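Gp26 (Listeria phage P40, PDB 4JZ5) probably hydrolyses bacterial cell-wall peptidoglycan, serving as the family 25 glycosyl hydrolase domain of a Listeria phage endolysin. Local coordinates at residues 22-27 / 42-47; 111-116 / 217-222; 191-196 / 208-213. All coordinates share one frame; numbering follows the deposited sequence. Where two conformers were deposited one is given.

Contact 1. Residues 22-27 / 42-47; sequences MVLVLD and EDVGFV
Leu24 leans over the chain at Asp43 and Val44, and it can be followed outward from its backbone. CB rests against the carbonyl of Asp43, 3.5 Å from its O. A chi1 of 178° sets CG beside the carbonyl carbon, and CD2 then turns to Val44, meeting its CG2 at 3.9 Å as the two side chains cross at a slant. CD1 goes instead to the CE methyl of Met209, and Tyr194 also touches the leucine. Val44 suits this position because its two methyls are both used: CG2 lies against Leu26 CD1 as well as Leu24 CD2, while CG1 rests near Leu26 CG, the Leu26 side chain running at about a right angle to the valine. Between the backbones, Gly45 N donates to Leu24 O at 2.8 Å, almost straight at 168° and nearly along the C=O axis.

Further along, the segments run as neighbouring parallel strands of the irregular beta/alpha barrel usual in family 25 lysozymes. Leu26 N gives its hydrogen to Phe46 O (3.1 Å) in the carbonyl plane, and the CA-H of Val47 leans on Leu26 O. Apolar side chains alternate here between the two faces of the sheet. Leu26 and Val47 share one. Val25 and Phe46 lie side by side on the other, with Val25 CG2 4.0 Å from Phe46 CB and Val25 CG1 at the edge of the ring. Phe46 continues onto Leu217 and Leu220 of helix 214-220. Its backbone N is buried without a partner in the model.

At the Met22 and Asp43 end, two waters bridge the backbones. Water 1 donates to both Met22 O and Asp43 O. Water 2 accepts from Leu24 N at 2.9 Å and donates to Asp43 O at 2.8 Å.

Contact 2. Residues 111-116 / 217-222; sequences PTFLFL and LNKLKG
Thr112 OG1 donates to Leu220 O at 2.7 Å, in the carbonyl plane and on a lone pair. The acceptor belongs to the last turn of helix 214-220, which ends in a Schellman motif packed against the segment that leads into barrel strand 114-117. Carbonyls at a helix C terminus lack the next turn's N-H groups, and a threonine hydroxyl supplies one donor from outside. With chi1 at 58°, OG1 sits between the backbone N and the carbonyl carbon, and CG2 is turned toward Lys221 O. Gly222 takes a positive phi (106°), which a residue without CB adopts readily, and its N bonds back to Lys219 O at 3.0 Å.

That same Lys219 O faces the edge of the Phe113 ring, 3.5 Å from CE2, near the ring plane. Lys219 CG approaches Phe113 CE2, the two side chains crossing at a slant, whereas NZ goes to Asp167 O. One methyl of Leu220 touches two aromatics: its CD2 stands 4.3 Å above one face of Phe113, offset toward the rim. Phe115, whose ring also packs edge-to-face with Trp170, meets the same methyl in its own plane, Phe115 CZ lying 3.8 Å from Leu220 CD2.

Contact 3. Residues 191-196 / 208-213; sequences LWQYTS and DMNTCS
Trp192 and Thr211 form an antiparallel hydrogen-bonded pair: Trp192 N reaches Thr211 O at 2.9 Å and a nearly straight 174°, and Thr211 N returns a bond to Trp192 O. The antiparallel strand pair they belong to helps close the family 25 barrel, and a beta bulge interrupts it between Gln193 and Thr195. Tyr194 N still finds Met209 O at 2.9 Å, but Met209 N bonds to Thr195 O (3.1 Å) with the donor tilted from the carbonyl plane. The shift leaves these backbone groups satisfied. Tyr194 CG sits between its backbone N and carbonyl carbon (chi1 61°), which lays a ring face over Met209 O and brings Tyr194 CZ to 3.5 Å from Met209 CB.

Gln193 and Asn210, a non-hydrogen-bonded pair, lie side by side with their amide planes 43° apart. Asn210 OD1 comes within 3.0 Å of Gln193 CB, yet the amides bond elsewhere: Asn210 OD1 accepts from Trp170 NE1 and its ND2 donates to Val25 O and Asp27 OD1, while Gln193 OE1 takes the hydroxyls of Tyr150 and Tyr174 and its NE2 also serves Asp27 OD1. Each residue offers both a donor and an acceptor, which suits such a buried polar network. Gln193 NE2 lies 3.3 Å from Asp208 OD2, but the angle is too poor for a bond.

On the opposite face of the sheet, Thr211 sets CG2 against the Trp192 ring and hands OG1 to Val23 O, and Trp192 NE1 donates to Arg173 O. Beyond the bulge, water 3 donates both its hydrogens, to Ser196 O and to Asp208 OD1 at 2.9 Å.

In the fold
From the N terminus, contact 1 comes first: a short, mostly irregular loop leaves residues 22-27 and returns at 42-47, setting two barrel strands side by side. It is complete before contact 2 opens at 111-116. Contact 2 spans about a hundred residues, and contact 3, the antiparallel strand pair of 191-196 and 208-213, lies wholly within that span. Strand 206-211 then leads directly into helix 214-220, which closes contact 2. No two loops cross. In space, strand 206-211 pairs with strand 25-28, so contact 3 joins the late strands to the first one, and Phe46 of contact 1 packs against Thr112 of contact 2.

Contact 1. Residues 22-27 / 42-47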
ATOM      1  N   MET A  22       9.345 -10.261  14.843  1.00  9.84           N
ATOM      2  CA  MET A  22       8.082 -10.075  14.172  1.00  9.69           C
ATOM      3  C   MET A  22       8.304  -9.770  12.693  1.00  8.84           C
ATOM      4  O   MET A  22       9.217  -9.032  12.337  1.00  9.56           O
ATOM      5  CB  MET A  22       7.342  -8.923  14.836  1.00 13.43           C
ATOM      6  CG  MET A  22       5.976  -8.624  14.250  1.00 15.57           C
ATOM      7  SD  MET A  22       5.031  -7.464  15.246  1.00 25.11           S
ATOM      8  CE  MET A  22       5.042  -8.384  16.786  1.00 15.18           C
ATOM      9  N   VAL A  23       7.466 -10.319  11.831  1.00  7.49           N
ATOM     10  CA  VAL A  23       7.487  -9.942  10.430  1.00  7.18           C
ATOM     11  C   VAL A  23       7.271  -8.419  10.315  1.00  6.91           C
ATOM     12  O   VAL A  23       6.391  -7.863  10.959  1.00  7.75           O
ATOM     13  CB  VAL A  23       6.407 -10.716   9.673  1.00  8.57           C
ATOM     14  CG1 VAL A  23       6.252 -10.163   8.280  1.00  9.78           C
ATOM     15  CG2 VAL A  23       6.751 -12.204   9.650  1.00 10.17           C
ATOM     16  N   LEU A  24       8.083  -7.760   9.488  1.00  6.51           N
ATOM     17  CA  LEU A  24       8.029  -6.316   9.324  1.00  6.85           C
ATOM     18  C   LEU A  24       7.902  -5.951   7.851  1.00  6.14           C
ATOM     19  O   LEU A  24       8.746  -6.316   7.025  1.00  7.21           O
ATOM     20  CB  LEU A  24       9.287  -5.679   9.892  1.00  6.64           C
ATOM     21  CG  LEU A  24       9.370  -4.157   9.738  1.00  8.13           C
ATOM     22  CD1 LEU A  24       8.187  -3.466  10.398  1.00  8.25           C
ATOM     23  CD2 LEU A  24      10.684  -3.666  10.326  1.00  9.78           C
ATOM     24  N   VAL A  25       6.834  -5.234   7.531  1.00  5.24           N
ATOM     25  CA  VAL A  25       6.590  -4.699   6.205  1.00  5.67           C
ATOM     26  C   VAL A  25       6.457  -3.185   6.356  1.00  4.87           C
ATOM     27  O   VAL A  25       5.771  -2.716   7.254  1.00  5.10           O
ATOM     28  CB  VAL A  25       5.286  -5.309   5.619  1.00  5.20           C
ATOM     29  CG1 VAL A  25       4.857  -4.567   4.356  1.00  5.30           C
ATOM     30  CG2 VAL A  25       5.471  -6.810   5.375  1.00  6.35           C
ATOM     31  N   LEU A  26       7.144  -2.420   5.515  1.00  4.55           N
ATOM     32  CA  LEU A  26       7.031  -0.966   5.558  1.00  5.17           C
ATOM     33  C   LEU A  26       6.171  -0.454   4.430  1.00  4.28           C
ATOM     34  O   LEU A  26       6.058  -1.098   3.392  1.00  5.07           O
ATOM     35  CB  LEU A  26       8.406  -0.313   5.418  1.00  5.35           C
ATOM     36  CG  LEU A  26       9.460  -0.686   6.443  1.00  5.97           C
ATOM     37  CD1 LEU A  26      10.732   0.099   6.185  1.00  7.37           C
ATOM     38  CD2 LEU A  26       8.940  -0.479   7.854  1.00  7.39           C
ATOM     39  N   ASP A  27       5.595   0.726   4.611  1.00  4.81           N
ATOM     40  CA  ASP A  27       5.114   1.488   3.472  1.00  4.70           C
ATOM     41  C   ASP A  27       5.710   2.882   3.546  1.00  4.15           C
ATOM     42  O   ASP A  27       5.844   3.450   4.632  1.00  5.27           O
ATOM     43  CB  ASP A  27       3.577   1.484   3.358  1.00  5.20           C
ATOM     44  CG  ASP A  27       2.885   2.069   4.551  1.00  4.71           C
ATOM     45  OD1 ASP A  27       2.559   1.318   5.480  1.00  5.04           O
ATOM     46  OD2 ASP A  27       2.623   3.294   4.511  1.00  5.16           O
ATOM     47  N   GLU A  42      17.955  -6.370   6.380  1.00  8.47           N
ATOM     48  CA  GLU A  42      18.049  -7.275   7.513  1.00 11.34           C
ATOM     49  C   GLU A  42      16.687  -7.649   8.088  1.00  9.33           C
ATOM     50  O   GLU A  42      16.428  -8.826   8.356  1.00 12.76           O
ATOM     51  CB  GLU A  42      18.922  -6.662   8.605  1.00 12.32           C
ATOM     52  CG  GLU A  42      19.153  -7.590   9.780  1.00 17.25           C
ATOM     53  CD  GLU A  42      20.165  -7.052  10.766  1.00 27.70           C
ATOM     54  OE1 GLU A  42      20.525  -7.796  11.701  1.00 37.52           O
ATOM     55  OE2 GLU A  42      20.597  -5.888  10.611  1.00 36.66           O
ATOM     56  N   ASP A  43      15.832  -6.657   8.305  1.00  8.60           N
ATOM     57  CA  ASP A  43      14.601  -6.875   9.071  1.00  9.09           C
ATOM     58  C   ASP A  43      13.301  -6.755   8.285  1.00  7.39           C
ATOM     59  O   ASP A  43      12.267  -7.218   8.762  1.00  9.32           O
ATOM     60  CB  ASP A  43      14.511  -5.891  10.245  1.00 13.34           C
ATOM     61  CG  ASP A  43      15.582  -6.116  11.292  1.00 19.89           C
ATOM     62  OD1 ASP A  43      16.099  -7.239  11.374  1.00 20.85           O
ATOM     63  OD2 ASP A  43      15.882  -5.164  12.040  1.00 27.22           O
ATOM     64  N   VAL A  44      13.344  -6.127   7.121  1.00  6.26           N
ATOM     65  CA  VAL A  44      12.123  -5.797   6.397  1.00  5.76           C
ATOM     66  C   VAL A  44      11.874  -6.810   5.303  1.00  5.60           C
ATOM     67  O   VAL A  44      12.756  -7.062   4.482  1.00  7.30           O
ATOM     68  CB  VAL A  44      12.213  -4.392   5.790  1.00  5.44           C
ATOM     69  CG1 VAL A  44      10.975  -4.089   4.951  1.00  5.93           C
ATOM     70  CG2 VAL A  44      12.398  -3.342   6.883  1.00  6.27           C
ATOM     71  N   GLY A  45      10.677  -7.401   5.282  1.00  5.74           N
ATOM     72  CA  GLY A  45      10.361  -8.426   4.301  1.00  5.55           C
ATOM     73  C   GLY A  45       9.754  -7.947   2.994  1.00  5.03           C
ATOM     74  O   GLY A  45       9.788  -8.657   1.994  1.00  6.10           O
ATOM     75  N   PHE A  46       9.146  -6.765   3.019  1.00  4.97           N
ATOM     76  CA  PHE A  46       8.445  -6.215   1.865  1.00  5.16           C
ATOM     77  C   PHE A  46       8.239  -4.725   2.119  1.00  4.09           C
ATOM     78  O   PHE A  46       8.134  -4.292   3.264  1.00  4.50           O
ATOM     79  CB  PHE A  46       7.076  -6.893   1.714  1.00  4.82           C
ATOM     80  CG  PHE A  46       6.394  -6.654   0.390  1.00  4.61           C
ATOM     81  CD1 PHE A  46       6.782  -7.373  -0.726  1.00  5.70           C
ATOM     82  CD2 PHE A  46       5.353  -5.762   0.256  1.00  5.64           C
ATOM     83  CE1 PHE A  46       6.162  -7.185  -1.961  1.00  6.05           C
ATOM     84  CE2 PHE A  46       4.725  -5.584  -0.981  1.00  5.58           C
ATOM     85  CZ  PHE A  46       5.126  -6.305  -2.081  1.00  6.03           C
ATOM     86  N   VAL A  47       8.177  -3.950   1.049  1.00  3.79           N
ATOM     87  CA  VAL A  47       7.900  -2.522   1.130  1.00  4.61           C
ATOM     88  C   VAL A  47       6.807  -2.172   0.131  1.00  3.97           C
ATOM     89  O   VAL A  47       6.845  -2.620  -1.008  1.00  4.81           O
ATOM     90  CB  VAL A  47       9.164  -1.683   0.841  1.00  4.68           C
ATOM     91  CG1 VAL A  47       8.863  -0.185   0.874  1.00  5.46           C
ATOM     92  CG2 VAL A  47      10.265  -2.020   1.834  1.00  5.36           C
TER
HETATM   93  O   HOH W   1      11.773  -8.312  11.306  1.00 14.62           O
HETATM   94  O   HOH W   2      10.213  -9.045   8.044  1.00 11.64           O

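Contact 2. Residues 111-116 / 217-222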
ATOM      1  N   PRO A 111       7.281  -4.490  -9.451  1.00  6.91           N
ATOM      2  CA  PRO A 111       6.360  -4.562  -8.309  1.00  6.91           C
ATOM      3  C   PRO A 111       5.551  -5.847  -8.344  1.00  5.50           C
ATOM      4  O   PRO A 111       5.185  -6.300  -9.438  1.00  7.27           O
ATOM      5  CB  PRO A 111       5.438  -3.359  -8.531  1.00  7.63           C
ATOM      6  CG  PRO A 111       6.156  -2.464  -9.530  1.00  8.67           C
ATOM      7  CD  PRO A 111       6.915  -3.426 -10.398  1.00  8.82           C
ATOM      8  N   THR A 112       5.261  -6.428  -7.190  1.00  5.38           N
ATOM      9  CA  THR A 112       4.560  -7.707  -7.154  1.00  5.72           C
ATOM     10  C   THR A 112       3.150  -7.632  -6.593  1.00  5.03           C
ATOM     11  O   THR A 112       2.472  -8.643  -6.515  1.00  6.54           O
ATOM     12  CB  THR A 112       5.335  -8.745  -6.346  1.00  7.08           C
ATOM     13  OG1 THR A 112       5.540  -8.256  -5.029  1.00  9.91           O
ATOM     14  CG2 THR A 112       6.689  -9.042  -7.004  1.00 14.49           C
ATOM     15  N   PHE A 113       2.695  -6.449  -6.198  1.00  5.07           N
ATOM     16  CA  PHE A 113       1.369  -6.301  -5.610  1.00  5.34           C
ATOM     17  C   PHE A 113       0.992  -4.838  -5.720  1.00  4.91           C
ATOM     18  O   PHE A 113       1.865  -3.966  -5.641  1.00  5.11           O
ATOM     19  CB  PHE A 113       1.369  -6.752  -4.136  1.00  5.52           C
ATOM     20  CG  PHE A 113       0.174  -7.577  -3.743  1.00  5.20           C
ATOM     21  CD1 PHE A 113      -1.051  -6.978  -3.468  1.00  5.81           C
ATOM     22  CD2 PHE A 113       0.276  -8.949  -3.648  1.00  5.74           C
ATOM     23  CE1 PHE A 113      -2.145  -7.748  -3.101  1.00  6.45           C
ATOM     24  CE2 PHE A 113      -0.808  -9.714  -3.275  1.00  6.98           C
ATOM     25  CZ  PHE A 113      -2.020  -9.119  -3.006  1.00  6.17           C
ATOM     26  N   LEU A 114      -0.299  -4.565  -5.865  1.00  4.50           N
ATOM     27  CA  LEU A 114      -0.802  -3.208  -5.964  1.00  4.93           C
ATOM     28  C   LEU A 114      -1.936  -3.023  -4.968  1.00  4.46           C
ATOM     29  O   LEU A 114      -2.572  -3.987  -4.561  1.00  4.57           O
ATOM     30  CB  LEU A 114      -1.311  -2.932  -7.384  1.00  4.98           C
ATOM     31  CG  LEU A 114      -0.304  -3.190  -8.509  1.00  5.28           C
ATOM     32  CD1 LEU A 114      -0.999  -3.123  -9.850  1.00  6.75           C
ATOM     33  CD2 LEU A 114       0.854  -2.202  -8.479  1.00  7.12           C
ATOM     34  N   PHE A 115      -2.179  -1.773  -4.565  1.00  4.29           N
ATOM     35  CA  PHE A 115      -3.212  -1.478  -3.577  1.00  4.45           C
ATOM     36  C   PHE A 115      -3.952  -0.189  -3.871  1.00  4.12           C
ATOM     37  O   PHE A 115      -3.374   0.800  -4.317  1.00  4.56           O
ATOM     38  CB  PHE A 115      -2.589  -1.316  -2.188  1.00  4.21           C
ATOM     39  CG  PHE A 115      -2.047  -2.578  -1.616  1.00  4.37           C
ATOM     40  CD1 PHE A 115      -2.875  -3.426  -0.906  1.00  5.91           C
ATOM     41  CD2 PHE A 115      -0.727  -2.917  -1.756  1.00  5.94           C
ATOM     42  CE1 PHE A 115      -2.394  -4.596  -0.353  1.00  7.73           C
ATOM     43  CE2 PHE A 115      -0.248  -4.098  -1.206  1.00  7.48           C
ATOM     44  CZ  PHE A 115      -1.089  -4.926  -0.516  1.00  8.66           C
ATOM     45  N   LEU A 116      -5.249  -0.221  -3.572  1.00  4.31           N
ATOM     46  CA  LEU A 116      -6.078   0.959  -3.469  1.00  4.48           C
ATOM     47  C   LEU A 116      -6.110   1.401  -2.001  1.00  4.35           C
ATOM     48  O   LEU A 116      -6.574   0.648  -1.137  1.00  5.07           O
ATOM     49  CB  LEU A 116      -7.495   0.630  -3.927  1.00  4.38           C
ATOM     50  CG  LEU A 116      -8.547   1.711  -3.720  1.00  5.11           C
ATOM     51  CD1 LEU A 116      -8.139   2.999  -4.395  1.00  5.91           C
ATOM     52  CD2 LEU A 116      -9.897   1.253  -4.251  1.00  5.86           C
ATOM     53  N   LEU A 217       3.102 -12.699   3.798  1.00  6.09           N
ATOM     54  CA  LEU A 217       4.329 -12.140   3.245  1.00  6.68           C
ATOM     55  C   LEU A 217       4.663 -12.814   1.914  1.00  7.31           C
ATOM     56  O   LEU A 217       5.042 -12.147   0.938  1.00  6.89           O
ATOM     57  CB  LEU A 217       5.475 -12.269   4.244  1.00  6.44           C
ATOM     58  CG  LEU A 217       6.814 -11.733   3.734  1.00  7.24           C
ATOM     59  CD1 LEU A 217       6.742 -10.265   3.362  1.00  9.63           C
ATOM     60  CD2 LEU A 217       7.926 -11.963   4.756  1.00  9.80           C
ATOM     61  N   ASN A 218       4.525 -14.134   1.871  0.54  7.21           N
ATOM     62  CA  ASN A 218       4.736 -14.870   0.634  0.54  9.27           C
ATOM     63  C   ASN A 218       3.800 -14.378  -0.466  0.54  9.06           C
ATOM     64  O   ASN A 218       4.210 -14.174  -1.601  0.54  7.98           O
ATOM     65  CB  ASN A 218       4.539 -16.362   0.882  0.54 11.57           C
ATOM     66  CG  ASN A 218       4.734 -17.193  -0.369  0.54 16.82           C
ATOM     67  OD1 ASN A 218       3.773 -17.693  -0.951  0.54 19.99           O
ATOM     68  ND2 ASN A 218       5.983 -17.341  -0.791  0.54 17.09           N
ATOM     69  N   LYS A 219       2.544 -14.149  -0.106  1.00  7.45           N
ATOM     70  CA  LYS A 219       1.552 -13.659  -1.058  1.00  8.43           C
ATOM     71  C   LYS A 219       1.935 -12.280  -1.598  1.00  7.18           C
ATOM     72  O   LYS A 219       1.849 -12.017  -2.805  1.00  7.86           O
ATOM     73  CB  LYS A 219       0.164 -13.627  -0.420  1.00  9.15           C
ATOM     74  CG  LYS A 219      -0.926 -13.213  -1.370  1.00 11.75           C
ATOM     75  CD  LYS A 219      -2.313 -13.450  -0.804  1.00 13.08           C
ATOM     76  CE  LYS A 219      -3.375 -13.035  -1.799  1.00 14.86           C
ATOM     77  NZ  LYS A 219      -4.746 -13.295  -1.297  1.00 15.19           N
ATOM     78  N   LEU A 220       2.362 -11.396  -0.712  1.00  6.36           N
ATOM     79  CA  LEU A 220       2.795 -10.068  -1.125  1.00  6.40           C
ATOM     80  C   LEU A 220       3.899 -10.161  -2.162  1.00  6.46           C
ATOM     81  O   LEU A 220       3.932  -9.392  -3.131  1.00  7.52           O
ATOM     82  CB  LEU A 220       3.304  -9.278   0.073  1.00  6.02           C
ATOM     83  CG  LEU A 220       2.225  -8.719   0.995  1.00  6.73           C
ATOM     84  CD1 LEU A 220       2.852  -8.246   2.274  1.00  7.17           C
ATOM     85  CD2 LEU A 220       1.468  -7.574   0.343  1.00  7.23           C
ATOM     86  N   LYS A 221       4.807 -11.101  -1.949  1.00  7.46           N
ATOM     87  CA  LYS A 221       5.978 -11.263  -2.797  1.00  8.92           C
ATOM     88  C   LYS A 221       5.656 -11.924  -4.131  1.00  9.97           C
ATOM     89  O   LYS A 221       6.515 -12.030  -4.988  1.00 10.92           O
ATOM     90  CB  LYS A 221       7.053 -12.035  -2.035  1.00  9.27           C
ATOM     91  CG  LYS A 221       7.690 -11.192  -0.951  1.00  9.41           C
ATOM     92  CD  LYS A 221       8.398 -12.008   0.110  1.00 12.89           C
ATOM     93  CE  LYS A 221       9.630 -12.680  -0.405  1.00 15.40           C
ATOM     94  NZ  LYS A 221      10.348 -13.297   0.745  1.00 14.09           N
ATOM     95  N   GLY A 222       4.399 -12.317  -4.329  1.00 11.83           N
ATOM     96  CA  GLY A 222       3.944 -12.781  -5.624  1.00 14.88           C
ATOM     97  C   GLY A 222       3.743 -14.278  -5.681  1.00 18.16           C
ATOM     98  O   GLY A 222       3.586 -14.839  -6.767  1.00 19.63           O
TER

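Contact 3. Residues 191-196 / 208-213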
ATOM      1  N   LEU A 191      -2.799  -7.812   6.258  1.00  5.49           N
ATOM      2  CA  LEU A 191      -1.657  -6.971   6.613  1.00  4.87           C
ATOM      3  C   LEU A 191      -2.169  -5.890   7.567  1.00  4.31           C
ATOM      4  O   LEU A 191      -3.167  -5.245   7.274  1.00  5.14           O
ATOM      5  CB  LEU A 191      -1.086  -6.344   5.346  1.00  5.08           C
ATOM      6  CG  LEU A 191       0.186  -5.500   5.473  1.00  4.80           C
ATOM      7  CD1 LEU A 191       1.367  -6.312   5.981  1.00  5.10           C
ATOM      8  CD2 LEU A 191       0.529  -4.859   4.128  1.00  5.74           C
ATOM      9  N   TRP A 192      -1.510  -5.718   8.716  1.00  4.90           N
ATOM     10  CA  TRP A 192      -1.929  -4.777   9.759  1.00  5.27           C
ATOM     11  C   TRP A 192      -0.920  -3.645   9.835  1.00  4.26           C
ATOM     12  O   TRP A 192       0.251  -3.877  10.128  1.00  4.69           O
ATOM     13  CB  TRP A 192      -2.005  -5.514  11.090  1.00  5.53           C
ATOM     14  CG  TRP A 192      -2.144  -4.694  12.345  1.00  5.46           C
ATOM     15  CD1 TRP A 192      -2.711  -3.467  12.511  1.00  5.98           C
ATOM     16  CD2 TRP A 192      -1.699  -5.111  13.626  1.00  6.15           C
ATOM     17  NE1 TRP A 192      -2.627  -3.086  13.843  1.00  6.34           N
ATOM     18  CE2 TRP A 192      -2.013  -4.088  14.546  1.00  6.55           C
ATOM     19  CE3 TRP A 192      -1.048  -6.252  14.086  1.00  7.01           C
ATOM     20  CZ2 TRP A 192      -1.687  -4.177  15.902  1.00  8.23           C
ATOM     21  CZ3 TRP A 192      -0.732  -6.341  15.428  1.00  9.06           C
ATOM     22  CH2 TRP A 192      -1.056  -5.311  16.319  1.00  8.73           C
ATOM     23  N   GLN A 193      -1.379  -2.439   9.532  1.00  4.36           N
ATOM     24  CA  GLN A 193      -0.566  -1.237   9.733  1.00  4.79           C
ATOM     25  C   GLN A 193      -0.753  -0.785  11.172  1.00  4.64           C
ATOM     26  O   GLN A 193      -1.815  -0.291  11.538  1.00  5.20           O
ATOM     27  CB  GLN A 193      -0.957  -0.150   8.759  1.00  4.51           C
ATOM     28  CG  GLN A 193       0.060   0.963   8.663  1.00  4.53           C
ATOM     29  CD  GLN A 193      -0.459   2.058   7.782  1.00  4.80           C
ATOM     30  OE1 GLN A 193      -1.430   2.730   8.125  1.00  5.41           O
ATOM     31  NE2 GLN A 193       0.125   2.206   6.606  1.00  5.86           N
ATOM     32  N   TYR A 194       0.271  -1.018  11.991  1.00  4.99           N
ATOM     33  CA  TYR A 194       0.115  -0.905  13.432  1.00  5.19           C
ATOM     34  C   TYR A 194       0.638   0.396  14.031  1.00  5.13           C
ATOM     35  O   TYR A 194       0.366   0.699  15.191  1.00  6.06           O
ATOM     36  CB  TYR A 194       0.726  -2.111  14.143  1.00  6.07           C
ATOM     37  CG  TYR A 194       2.209  -2.333  13.947  1.00  6.02           C
ATOM     38  CD1 TYR A 194       3.138  -1.611  14.676  1.00  6.44           C
ATOM     39  CD2 TYR A 194       2.678  -3.302  13.067  1.00  6.00           C
ATOM     40  CE1 TYR A 194       4.476  -1.830  14.521  1.00  6.21           C
ATOM     41  CE2 TYR A 194       4.026  -3.532  12.918  1.00  7.37           C
ATOM     42  CZ  TYR A 194       4.923  -2.804  13.654  1.00  6.60           C
ATOM     43  OH  TYR A 194       6.267  -3.055  13.493  1.00  7.72           O
ATOM     44  N   THR A 195       1.379   1.176  13.254  1.00  5.34           N
ATOM     45  CA  THR A 195       1.840   2.477  13.704  1.00  5.40           C
ATOM     46  C   THR A 195       2.193   3.343  12.508  1.00  5.83           C
ATOM     47  O   THR A 195       2.534   2.817  11.437  1.00  5.92           O
ATOM     48  CB  THR A 195       3.079   2.345  14.641  1.00  6.43           C
ATOM     49  OG1 THR A 195       3.402   3.606  15.230  1.00  6.08           O
ATOM     50  CG2 THR A 195       4.295   1.823  13.903  1.00  7.09           C
ATOM     51  N   SER A 196       2.110   4.656  12.709  1.00  6.55           N
ATOM     52  CA  SER A 196       2.612   5.634  11.756  1.00  6.19           C
ATOM     53  C   SER A 196       3.908   6.266  12.263  1.00  6.99           C
ATOM     54  O   SER A 196       4.458   7.155  11.603  1.00  8.06           O
ATOM     55  CB  SER A 196       1.577   6.730  11.512  1.00  7.41           C
ATOM     56  OG  SER A 196       1.404   7.572  12.651  1.00  9.37           O
ATOM     57  N   ASP A 208       5.557   4.283   8.599  1.00  6.96           N
ATOM     58  CA  ASP A 208       4.488   3.314   8.798  1.00  6.08           C
ATOM     59  C   ASP A 208       5.045   1.905   8.845  1.00  5.38           C
ATOM     60  O   ASP A 208       5.788   1.480   7.932  1.00  5.86           O
ATOM     61  CB  ASP A 208       3.497   3.347   7.631  1.00  6.33           C
ATOM     62  CG  ASP A 208       2.676   4.614   7.547  1.00  7.57           C
ATOM     63  OD1 ASP A 208       2.582   5.400   8.505  1.00  8.83           O
ATOM     64  OD2 ASP A 208       2.062   4.821   6.453  1.00  7.46           O
ATOM     65  N   MET A 209       4.660   1.158   9.874  1.00  5.37           N
ATOM     66  CA  MET A 209       5.087  -0.225  10.039  1.00  4.96           C
ATOM     67  C   MET A 209       3.892  -1.143  10.053  1.00  4.41           C
ATOM     68  O   MET A 209       2.818  -0.796  10.549  1.00  4.89           O
ATOM     69  CB  MET A 209       5.899  -0.385  11.309  1.00  6.33           C
ATOM     70  CG  MET A 209       7.200   0.381  11.224  1.00 10.22           C
ATOM     71  SD  MET A 209       8.242   0.180  12.673  1.00 10.95           S
ATOM     72  CE  MET A 209       8.972  -1.426  12.465  1.00 25.87           C
ATOM     73  N   ASN A 210       4.105  -2.328   9.490  1.00  4.14           N
ATOM     74  CA  ASN A 210       3.059  -3.302   9.254  1.00  4.80           C
ATOM     75  C   ASN A 210       3.568  -4.688   9.618  1.00  4.41           C
ATOM     76  O   ASN A 210       4.768  -4.961   9.552  1.00  5.05           O
ATOM     77  CB  ASN A 210       2.620  -3.343   7.774  1.00  4.05           C
ATOM     78  CG  ASN A 210       2.268  -1.986   7.202  1.00  4.18           C
ATOM     79  OD1 ASN A 210       1.115  -1.603   7.168  1.00  4.27           O
ATOM     80  ND2 ASN A 210       3.270  -1.270   6.719  1.00  4.88           N
ATOM     81  N   THR A 211       2.638  -5.580   9.953  1.00  4.94           N
ATOM     82  CA  THR A 211       2.988  -6.973  10.162  1.00  5.60           C
ATOM     83  C   THR A 211       1.907  -7.883   9.581  1.00  5.43           C
ATOM     84  O   THR A 211       0.800  -7.442   9.290  1.00  5.29           O
ATOM     85  CB  THR A 211       3.259  -7.290  11.662  1.00  6.33           C
ATOM     86  OG1 THR A 211       3.883  -8.570  11.771  1.00  6.58           O
ATOM     87  CG2 THR A 211       1.989  -7.280  12.485  1.00  7.09           C
ATOM     88  N   CYS A 212       2.272  -9.148   9.410  1.00  5.63           N
ATOM     89  CA  CYS A 212       1.414 -10.143   8.795  1.00  5.93           C
ATOM     90  C   CYS A 212       2.031 -11.503   9.035  1.00  6.71           C
ATOM     91  O   CYS A 212       3.163 -11.616   9.517  1.00  7.17           O
ATOM     92  CB  CYS A 212       1.264  -9.892   7.289  1.00  6.61           C
ATOM     93  SG  CYS A 212       2.828  -9.908   6.353  1.00  6.48           S
ATOM     94  N   SER A 213       1.279 -12.546   8.710  1.00  6.38           N
ATOM     95  CA  SER A 213       1.784 -13.915   8.783  1.00  6.76           C
ATOM     96  C   SER A 213       2.817 -14.155   7.704  1.00  6.75           C
ATOM     97  O   SER A 213       2.893 -13.441   6.711  1.00  6.86           O
ATOM     98  CB  SER A 213       0.648 -14.907   8.595  1.00  8.23           C
ATOM     99  OG  SER A 213       0.196 -14.842   7.256  1.00  8.29           O
TER
HETATM  100  O   HOH W   3       4.459   7.592   8.843  1.00 20.88           O